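Local atomic coordinates of Esterase/lipase (Lactobacillus rhamnosus, PDB entry 4N5H), a protein that probably hydrolyses carboxylic esters, and may also transfer acyl groups, as a serine esterase of the alpha/beta-hydrolase fold. Residues E33-Y41 / T52-R61; L107-Q115 / K209-L217. The protein carries 1 engineered substitution. All blocks are in the same frame, centred on the assembly; numbering follows the deposited sequence.

Interaction 1. Residues E33-Y41 / T52-R61; sequences EDVHWETEY and TLNLYYPAKR
The antiparallel beta hairpin at the edge of the central alpha/beta-hydrolase sheet pairs strand 35-41 with strand 52-58, and a G1 beta bulge, where Glu40 and Tyr41 both face Leu53, interrupts its register. Backbone bonds such as Glu38 N to Leu55 O (2.8 Å) hold the ladder. On the face carrying Glu38, Tyr41 and Tyr57, the two phenols converge on one carboxylate oxygen: Tyr57 OH and Tyr41 OH each donate to Glu38 OE1 at 2.7 Å, from opposite faces of the carboxylate plane. The extended Glu38 chain (chi2 163°) brings the carboxylate to the CE1 and OH end of Tyr57, the two side chains crossing at about a right angle. Its OE2 accepts from a water that in turn accepts from Arg61 NH2, while Arg61 NH1 donates to Arg133 O. Leu55 CD1 packs 3.4 Å from Tyr41 CE1. On the opposite face, Trp37 CE3 lies 3.3 Å from Tyr56 CE2, and Asn54 OD1 accepts from Glu40 N and Arg82. The small Ala59 methyl sits over the His36 ring face. An alanine in place of Glu38 would probably leave both tyrosine hydroxyls without their shared acceptor. Two phenol donors, one itself bonded by Arg133, and Arg61 beyond salt-bridge range would probably favour the ionised carboxylate.

Interaction 2. Residues L107-Q115 / K209-L217; sequences LPDVDLRGQ and KLSGGDQAL
Lys209, near the end of helix 203-211, meets Leu107 and Pro108 of the loop leading into helix 112-129. Its aliphatic stem does the touching, CB lying 3.9 Å from Leu107 CD1, while the amine reaches Glu4 in a salt bridge; a long chain with a charged tip suits this border between core and surface. A water lies within bonding distance of both Lys209 O and Val110 O. Leu210 follows: its CD2 packs against Leu107 CD1 and, at 4.0 Å, Leu112 CB, and its carbonyl O accepts from Leu112 N (2.9 Å, 161°) in the carbonyl plane on a lone pair. The bond thus joins one helix's C-terminal end to the first turn of another. Ser211 OG closes an ST turn on Gly213 N. Gly212 has positive phi, and a beta carbon there would run into Asp111 OD2, so glycine fits twice over. Asp214 N-caps helix 215-218, its OD1 accepting from Ala216 N at 2.9 Å. With CG anti to the backbone N (chi1 -178°), its other oxygen, OD2, is presented to Arg113, whose NH1 (2.8 Å) and NH2 (3.0 Å) grip that one atom end-on. Leu217 completes the contact by laying CD2 over a face of the guanidinium, 3.8 Å above its plane and offset toward the rim, with CD1 near NH1 and the Asp111 carboxylate. Arg113 NH2 also donates to Leu167 O. One aspartate therefore caps a helix and pairs with an arginine, probably offsetting its charge, and the apolar cover of Leu217 probably strengthens that ion pair by keeping water from part of one face.

Interaction 1 closes before interaction 2 opens along the chain, and the two do not touch: their centres lie 31 Å apart and their nearest atoms about 10 Å, each centre being about 18 Å from the centre of the chain. The hairpin of interaction 1 forms one edge of the central sheet within the chain and also meets a second subunit, where Glu40 bonds His284 and forms a salt bridge with Arg25, and Tyr41 stacks on Trp287, all of that neighbour. Interaction 2 has no such partner in the assembly; it ties the start of helix 112-129 to the segment 209-217, and Leu112 leans on helix 147-158, which follows the probable nucleophile elbow at Ser146. The calcium ion lies about 9 Å from the Arg61 side chain.

Interaction 1. Residues E33-Y41 / T52-R61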
# COMPACT_ATOMS: atom_id res chain seq x y z
N GLU A 33 12.21 10.79 4.71
CA GLU A 33 11.53 10.70 6.00
C GLU A 33 11.50 12.11 6.70
O GLU A 33 12.18 13.10 6.33
CB GLU A 33 12.32 9.77 6.96
CG GLU A 33 12.65 8.36 6.46
CD GLU A 33 13.86 7.73 7.17
OE1 GLU A 33 15.00 7.84 6.66
OE2 GLU A 33 13.67 7.12 8.26
N ASP A 34 10.67 12.16 7.73
CA ASP A 34 10.69 13.33 8.58
C ASP A 34 10.18 14.61 7.92
O ASP A 34 10.71 15.68 8.08
CB ASP A 34 12.06 13.54 9.17
CG ASP A 34 12.58 12.27 9.92
OD1 ASP A 34 11.79 11.63 10.65
OD2 ASP A 34 13.77 11.97 9.71
N VAL A 35 9.19 14.41 7.07
CA VAL A 35 8.51 15.52 6.37
C VAL A 35 6.99 15.40 6.56
O VAL A 35 6.47 14.26 6.66
CB VAL A 35 8.86 15.45 4.88
CG1 VAL A 35 8.07 16.44 4.02
CG2 VAL A 35 10.35 15.74 4.74
N HIS A 36 6.34 16.55 6.63
CA HIS A 36 4.88 16.66 6.62
C HIS A 36 4.47 17.41 5.34
O HIS A 36 5.14 18.29 4.89
CB HIS A 36 4.37 17.49 7.79
CG HIS A 36 4.56 16.84 9.13
ND1 HIS A 36 4.45 17.54 10.31
CD2 HIS A 36 4.82 15.58 9.45
CE1 HIS A 36 4.68 16.71 11.32
NE2 HIS A 36 4.90 15.51 10.82
N TRP A 37 3.33 17.03 4.81
CA TRP A 37 2.79 17.74 3.64
C TRP A 37 1.28 18.09 3.90
O TRP A 37 0.58 17.36 4.63
CB TRP A 37 2.99 17.06 2.27
CG TRP A 37 2.20 15.80 1.83
CD1 TRP A 37 1.54 14.91 2.59
CD2 TRP A 37 2.15 15.27 0.46
NE1 TRP A 37 1.08 13.89 1.84
CE2 TRP A 37 1.43 14.06 0.52
CE3 TRP A 37 2.65 15.69 -0.79
CZ2 TRP A 37 1.24 13.24 -0.64
CZ3 TRP A 37 2.34 14.94 -1.96
CH2 TRP A 37 1.67 13.73 -1.86
N GLU A 38 0.84 19.14 3.20
CA GLU A 38 -0.51 19.61 3.18
C GLU A 38 -0.87 19.66 1.69
O GLU A 38 -0.22 20.34 0.93
CB GLU A 38 -0.56 21.02 3.78
CG GLU A 38 -0.20 21.10 5.26
CD GLU A 38 0.14 22.50 5.76
OE1 GLU A 38 0.11 23.47 4.97
OE2 GLU A 38 0.61 22.64 6.95
N THR A 39 -1.93 18.97 1.33
CA THR A 39 -2.16 18.72 -0.08
C THR A 39 -3.41 19.39 -0.63
O THR A 39 -4.38 19.65 0.13
CB THR A 39 -2.23 17.20 -0.37
OG1 THR A 39 -3.23 16.59 0.43
CG2 THR A 39 -0.90 16.56 -0.12
N GLU A 40 -3.42 19.54 -1.96
CA GLU A 40 -4.66 19.85 -2.68
C GLU A 40 -5.31 21.17 -2.29
O GLU A 40 -6.52 21.34 -2.18
CB GLU A 40 -5.65 18.63 -2.51
CG GLU A 40 -6.73 18.64 -3.61
CD GLU A 40 -7.83 17.61 -3.29
OE1 GLU A 40 -8.08 17.24 -2.09
OE2 GLU A 40 -8.59 17.25 -4.24
N TYR A 41 -4.50 22.20 -2.08
CA TYR A 41 -5.07 23.48 -1.91
C TYR A 41 -5.45 24.09 -3.26
O TYR A 41 -4.60 24.22 -4.17
CB TYR A 41 -4.03 24.41 -1.33
CG TYR A 41 -3.60 24.29 0.09
CD1 TYR A 41 -2.41 23.62 0.46
CD2 TYR A 41 -4.33 24.88 1.09
CE1 TYR A 41 -1.97 23.60 1.76
CE2 TYR A 41 -3.89 24.84 2.40
CZ TYR A 41 -2.68 24.25 2.70
OH TYR A 41 -2.25 24.32 4.03
N THR A 52 -4.30 23.50 -8.36
CA THR A 52 -4.08 23.14 -6.97
C THR A 52 -2.58 23.05 -6.68
O THR A 52 -1.76 22.96 -7.58
CB THR A 52 -4.75 21.77 -6.59
OG1 THR A 52 -4.24 20.76 -7.46
CG2 THR A 52 -6.26 21.89 -6.66
N LEU A 53 -2.25 23.06 -5.41
CA LEU A 53 -0.80 23.02 -4.97
C LEU A 53 -0.66 22.17 -3.72
O LEU A 53 -1.64 21.96 -2.98
CB LEU A 53 -0.15 24.42 -4.87
CG LEU A 53 -0.84 25.38 -3.93
CD1 LEU A 53 -0.41 25.14 -2.46
CD2 LEU A 53 -0.45 26.80 -4.20
N ASN A 54 0.61 21.74 -3.47
CA ASN A 54 0.98 21.07 -2.26
C ASN A 54 2.02 21.94 -1.55
O ASN A 54 2.85 22.62 -2.22
CB ASN A 54 1.66 19.70 -2.49
CG ASN A 54 0.72 18.66 -3.10
OD1 ASN A 54 -0.46 18.69 -2.99
ND2 ASN A 54 1.32 17.75 -3.78
N LEU A 55 2.00 21.81 -0.24
CA LEU A 55 3.02 22.40 0.66
C LEU A 55 3.71 21.30 1.44
O LEU A 55 3.10 20.37 1.98
CB LEU A 55 2.42 23.40 1.63
CG LEU A 55 1.52 24.49 0.98
CD1 LEU A 55 0.93 25.41 2.01
CD2 LEU A 55 2.30 25.30 -0.05
N TYR A 56 5.03 21.48 1.63
CA TYR A 56 5.85 20.46 2.28
C TYR A 56 6.75 21.18 3.33
O TYR A 56 7.24 22.31 3.11
CB TYR A 56 6.81 19.75 1.31
CG TYR A 56 6.17 19.23 0.05
CD1 TYR A 56 5.89 20.04 -1.03
CD2 TYR A 56 5.95 17.86 -0.08
CE1 TYR A 56 5.33 19.54 -2.20
CE2 TYR A 56 5.43 17.34 -1.28
CZ TYR A 56 5.09 18.21 -2.32
OH TYR A 56 4.62 17.69 -3.52
N TYR A 57 6.99 20.49 4.44
CA TYR A 57 7.76 21.03 5.54
C TYR A 57 8.52 19.91 6.29
O TYR A 57 8.15 18.78 6.32
CB TYR A 57 6.76 21.54 6.63
CG TYR A 57 5.64 22.46 6.12
CD1 TYR A 57 4.46 21.93 5.71
CD2 TYR A 57 5.77 23.82 6.10
CE1 TYR A 57 3.43 22.69 5.27
CE2 TYR A 57 4.74 24.63 5.68
CZ TYR A 57 3.53 24.04 5.26
OH TYR A 57 2.48 24.85 4.87
N PRO A 58 9.60 20.34 6.93
CA PRO A 58 10.23 19.33 7.85
C PRO A 58 9.25 18.96 8.93
O PRO A 58 8.45 19.82 9.31
CB PRO A 58 11.42 20.15 8.43
CG PRO A 58 11.10 21.57 8.19
CD PRO A 58 10.21 21.67 7.01
N ALA A 59 9.26 17.72 9.38
CA ALA A 59 8.39 17.36 10.48
C ALA A 59 8.65 18.11 11.77
O ALA A 59 7.69 18.39 12.45
CB ALA A 59 8.39 15.86 10.71
N LYS A 60 9.87 18.43 12.10
CA LYS A 60 10.13 19.25 13.29
C LYS A 60 10.74 20.53 12.81
O LYS A 60 11.82 20.50 12.23
CB LYS A 60 11.14 18.46 14.18
N ARG A 61 10.06 21.65 12.97
CA ARG A 61 10.59 22.94 12.47
C ARG A 61 11.55 23.60 13.50
O ARG A 61 11.13 23.81 14.62
CB ARG A 61 9.46 23.94 12.25
CG ARG A 61 8.29 23.33 11.55
CD ARG A 61 7.25 24.38 11.11
NE ARG A 61 6.25 23.62 10.40
CZ ARG A 61 5.23 24.13 9.73
NH1 ARG A 61 5.09 25.45 9.64
NH2 ARG A 61 4.38 23.27 9.14
O HOH W 1 3.55 20.36 9.68
O HOH W 2 2.01 24.66 8.10

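Interaction 2. Residues L107-Q115 / K209-L217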
# COMPACT_ATOMS: atom_id res chain seq x y z
N LEU A 107 -1.08 21.62 -21.88
CA LEU A 107 -1.39 21.67 -23.35
C LEU A 107 -2.09 20.36 -23.61
O LEU A 107 -1.80 19.33 -23.02
CB LEU A 107 -0.13 21.73 -24.14
CG LEU A 107 0.89 22.82 -23.93
CD1 LEU A 107 2.00 22.84 -24.90
CD2 LEU A 107 0.37 24.16 -23.70
N PRO A 108 -3.03 20.34 -24.56
CA PRO A 108 -3.38 21.42 -25.48
C PRO A 108 -4.64 22.17 -24.99
O PRO A 108 -5.13 23.06 -25.67
CB PRO A 108 -3.78 20.57 -26.76
CG PRO A 108 -4.41 19.37 -26.16
CD PRO A 108 -3.61 19.03 -24.95
N ASP A 109 -5.10 21.93 -23.77
CA ASP A 109 -6.26 22.63 -23.23
C ASP A 109 -6.05 24.10 -22.90
O ASP A 109 -7.01 24.90 -22.91
CB ASP A 109 -6.74 21.89 -22.01
CG ASP A 109 -7.15 20.48 -22.38
OD1 ASP A 109 -7.82 20.32 -23.45
OD2 ASP A 109 -6.70 19.58 -21.69
N VAL A 110 -4.83 24.46 -22.58
CA VAL A 110 -4.41 25.84 -22.53
C VAL A 110 -3.17 25.99 -23.45
O VAL A 110 -2.66 25.01 -24.05
CB VAL A 110 -4.02 26.27 -21.09
CG1 VAL A 110 -5.26 26.19 -20.21
CG2 VAL A 110 -2.97 25.33 -20.55
N ASP A 111 -2.71 27.22 -23.56
CA ASP A 111 -1.45 27.52 -24.17
C ASP A 111 -0.48 28.06 -23.11
O ASP A 111 -0.79 27.94 -21.90
CB ASP A 111 -1.58 28.52 -25.36
CG ASP A 111 -2.15 29.82 -24.99
OD1 ASP A 111 -1.98 30.29 -23.85
OD2 ASP A 111 -2.73 30.51 -25.89
N LEU A 112 0.67 28.53 -23.55
CA LEU A 112 1.72 28.97 -22.60
C LEU A 112 1.20 30.04 -21.69
O LEU A 112 1.50 30.07 -20.53
CB LEU A 112 2.93 29.43 -23.39
CG LEU A 112 4.07 30.10 -22.54
CD1 LEU A 112 4.57 29.11 -21.44
CD2 LEU A 112 5.21 30.53 -23.46
N ARG A 113 0.38 30.98 -22.19
CA ARG A 113 -0.14 32.02 -21.33
C ARG A 113 -0.94 31.47 -20.17
O ARG A 113 -0.83 31.97 -19.02
CB ARG A 113 -0.93 33.10 -22.14
CG ARG A 113 -1.60 34.13 -21.30
CD ARG A 113 -2.37 35.14 -22.12
NE ARG A 113 -1.53 36.03 -22.90
CZ ARG A 113 -1.38 35.95 -24.22
NH1 ARG A 113 -1.95 34.92 -24.91
NH2 ARG A 113 -0.61 36.84 -24.86
N GLY A 114 -1.81 30.48 -20.43
CA GLY A 114 -2.67 29.85 -19.36
C GLY A 114 -1.71 29.22 -18.32
O GLY A 114 -1.98 29.36 -17.13
N GLN A 115 -0.65 28.61 -18.76
CA GLN A 115 0.35 27.95 -17.83
C GLN A 115 1.02 28.98 -16.94
O GLN A 115 1.13 28.81 -15.71
CB GLN A 115 1.40 27.07 -18.55
CG GLN A 115 0.68 25.96 -19.28
CD GLN A 115 1.61 24.95 -19.85
OE1 GLN A 115 2.71 25.25 -20.32
NE2 GLN A 115 1.21 23.72 -19.75
N LYS A 209 1.33 24.44 -30.06
CA LYS A 209 0.45 24.34 -28.92
C LYS A 209 0.93 25.34 -27.83
O LYS A 209 0.05 25.83 -27.09
CB LYS A 209 0.32 22.87 -28.43
CG LYS A 209 -0.41 21.89 -29.40
CD LYS A 209 -1.76 22.44 -29.80
CE LYS A 209 -2.45 21.57 -30.84
NZ LYS A 209 -3.69 22.25 -31.28
N LEU A 210 2.21 25.53 -27.68
CA LEU A 210 2.71 26.51 -26.69
C LEU A 210 2.21 27.90 -27.07
O LEU A 210 1.74 28.65 -26.22
CB LEU A 210 4.23 26.55 -26.64
CG LEU A 210 4.84 25.49 -25.74
CD1 LEU A 210 6.34 25.47 -25.99
CD2 LEU A 210 4.52 25.81 -24.26
N SER A 211 2.29 28.28 -28.37
CA SER A 211 1.92 29.63 -28.73
C SER A 211 0.44 29.83 -28.84
O SER A 211 -0.04 30.99 -28.79
CB SER A 211 2.58 30.08 -30.07
OG SER A 211 1.84 29.41 -31.14
N GLY A 212 -0.33 28.76 -29.09
CA GLY A 212 -1.74 28.85 -29.34
C GLY A 212 -2.10 29.76 -30.50
O GLY A 212 -3.22 30.22 -30.55
N GLY A 213 -1.19 29.92 -31.44
CA GLY A 213 -1.33 30.83 -32.61
C GLY A 213 -1.13 32.31 -32.30
O GLY A 213 -1.16 33.21 -33.19
N ASP A 214 -0.90 32.64 -31.03
CA ASP A 214 -0.73 34.04 -30.68
C ASP A 214 0.69 34.44 -30.99
O ASP A 214 1.67 33.98 -30.33
CB ASP A 214 -1.01 34.19 -29.17
CG ASP A 214 -0.93 35.58 -28.64
OD1 ASP A 214 -0.34 36.47 -29.26
OD2 ASP A 214 -1.49 35.78 -27.49
N GLN A 215 0.88 35.40 -31.90
CA GLN A 215 2.21 35.84 -32.28
C GLN A 215 2.98 36.52 -31.17
O GLN A 215 4.20 36.46 -31.19
CB GLN A 215 2.16 36.79 -33.54
CG GLN A 215 1.58 36.01 -34.63
CD GLN A 215 2.42 34.83 -35.09
OE1 GLN A 215 3.58 35.02 -35.38
NE2 GLN A 215 1.86 33.64 -35.08
N ALA A 216 2.28 37.14 -30.19
CA ALA A 216 2.97 37.66 -29.06
C ALA A 216 3.59 36.55 -28.22
O ALA A 216 4.64 36.81 -27.62
CB ALA A 216 2.07 38.50 -28.17
N LEU A 217 3.00 35.38 -28.18
CA LEU A 217 3.61 34.24 -27.46
C LEU A 217 4.78 33.69 -28.27
O LEU A 217 5.84 33.37 -27.77
CB LEU A 217 2.58 33.18 -27.13
CG LEU A 217 1.55 33.59 -26.04
CD1 LEU A 217 0.59 32.48 -25.80
CD2 LEU A 217 2.22 34.14 -24.75
O HOH W 3 -2.40 24.79 -26.71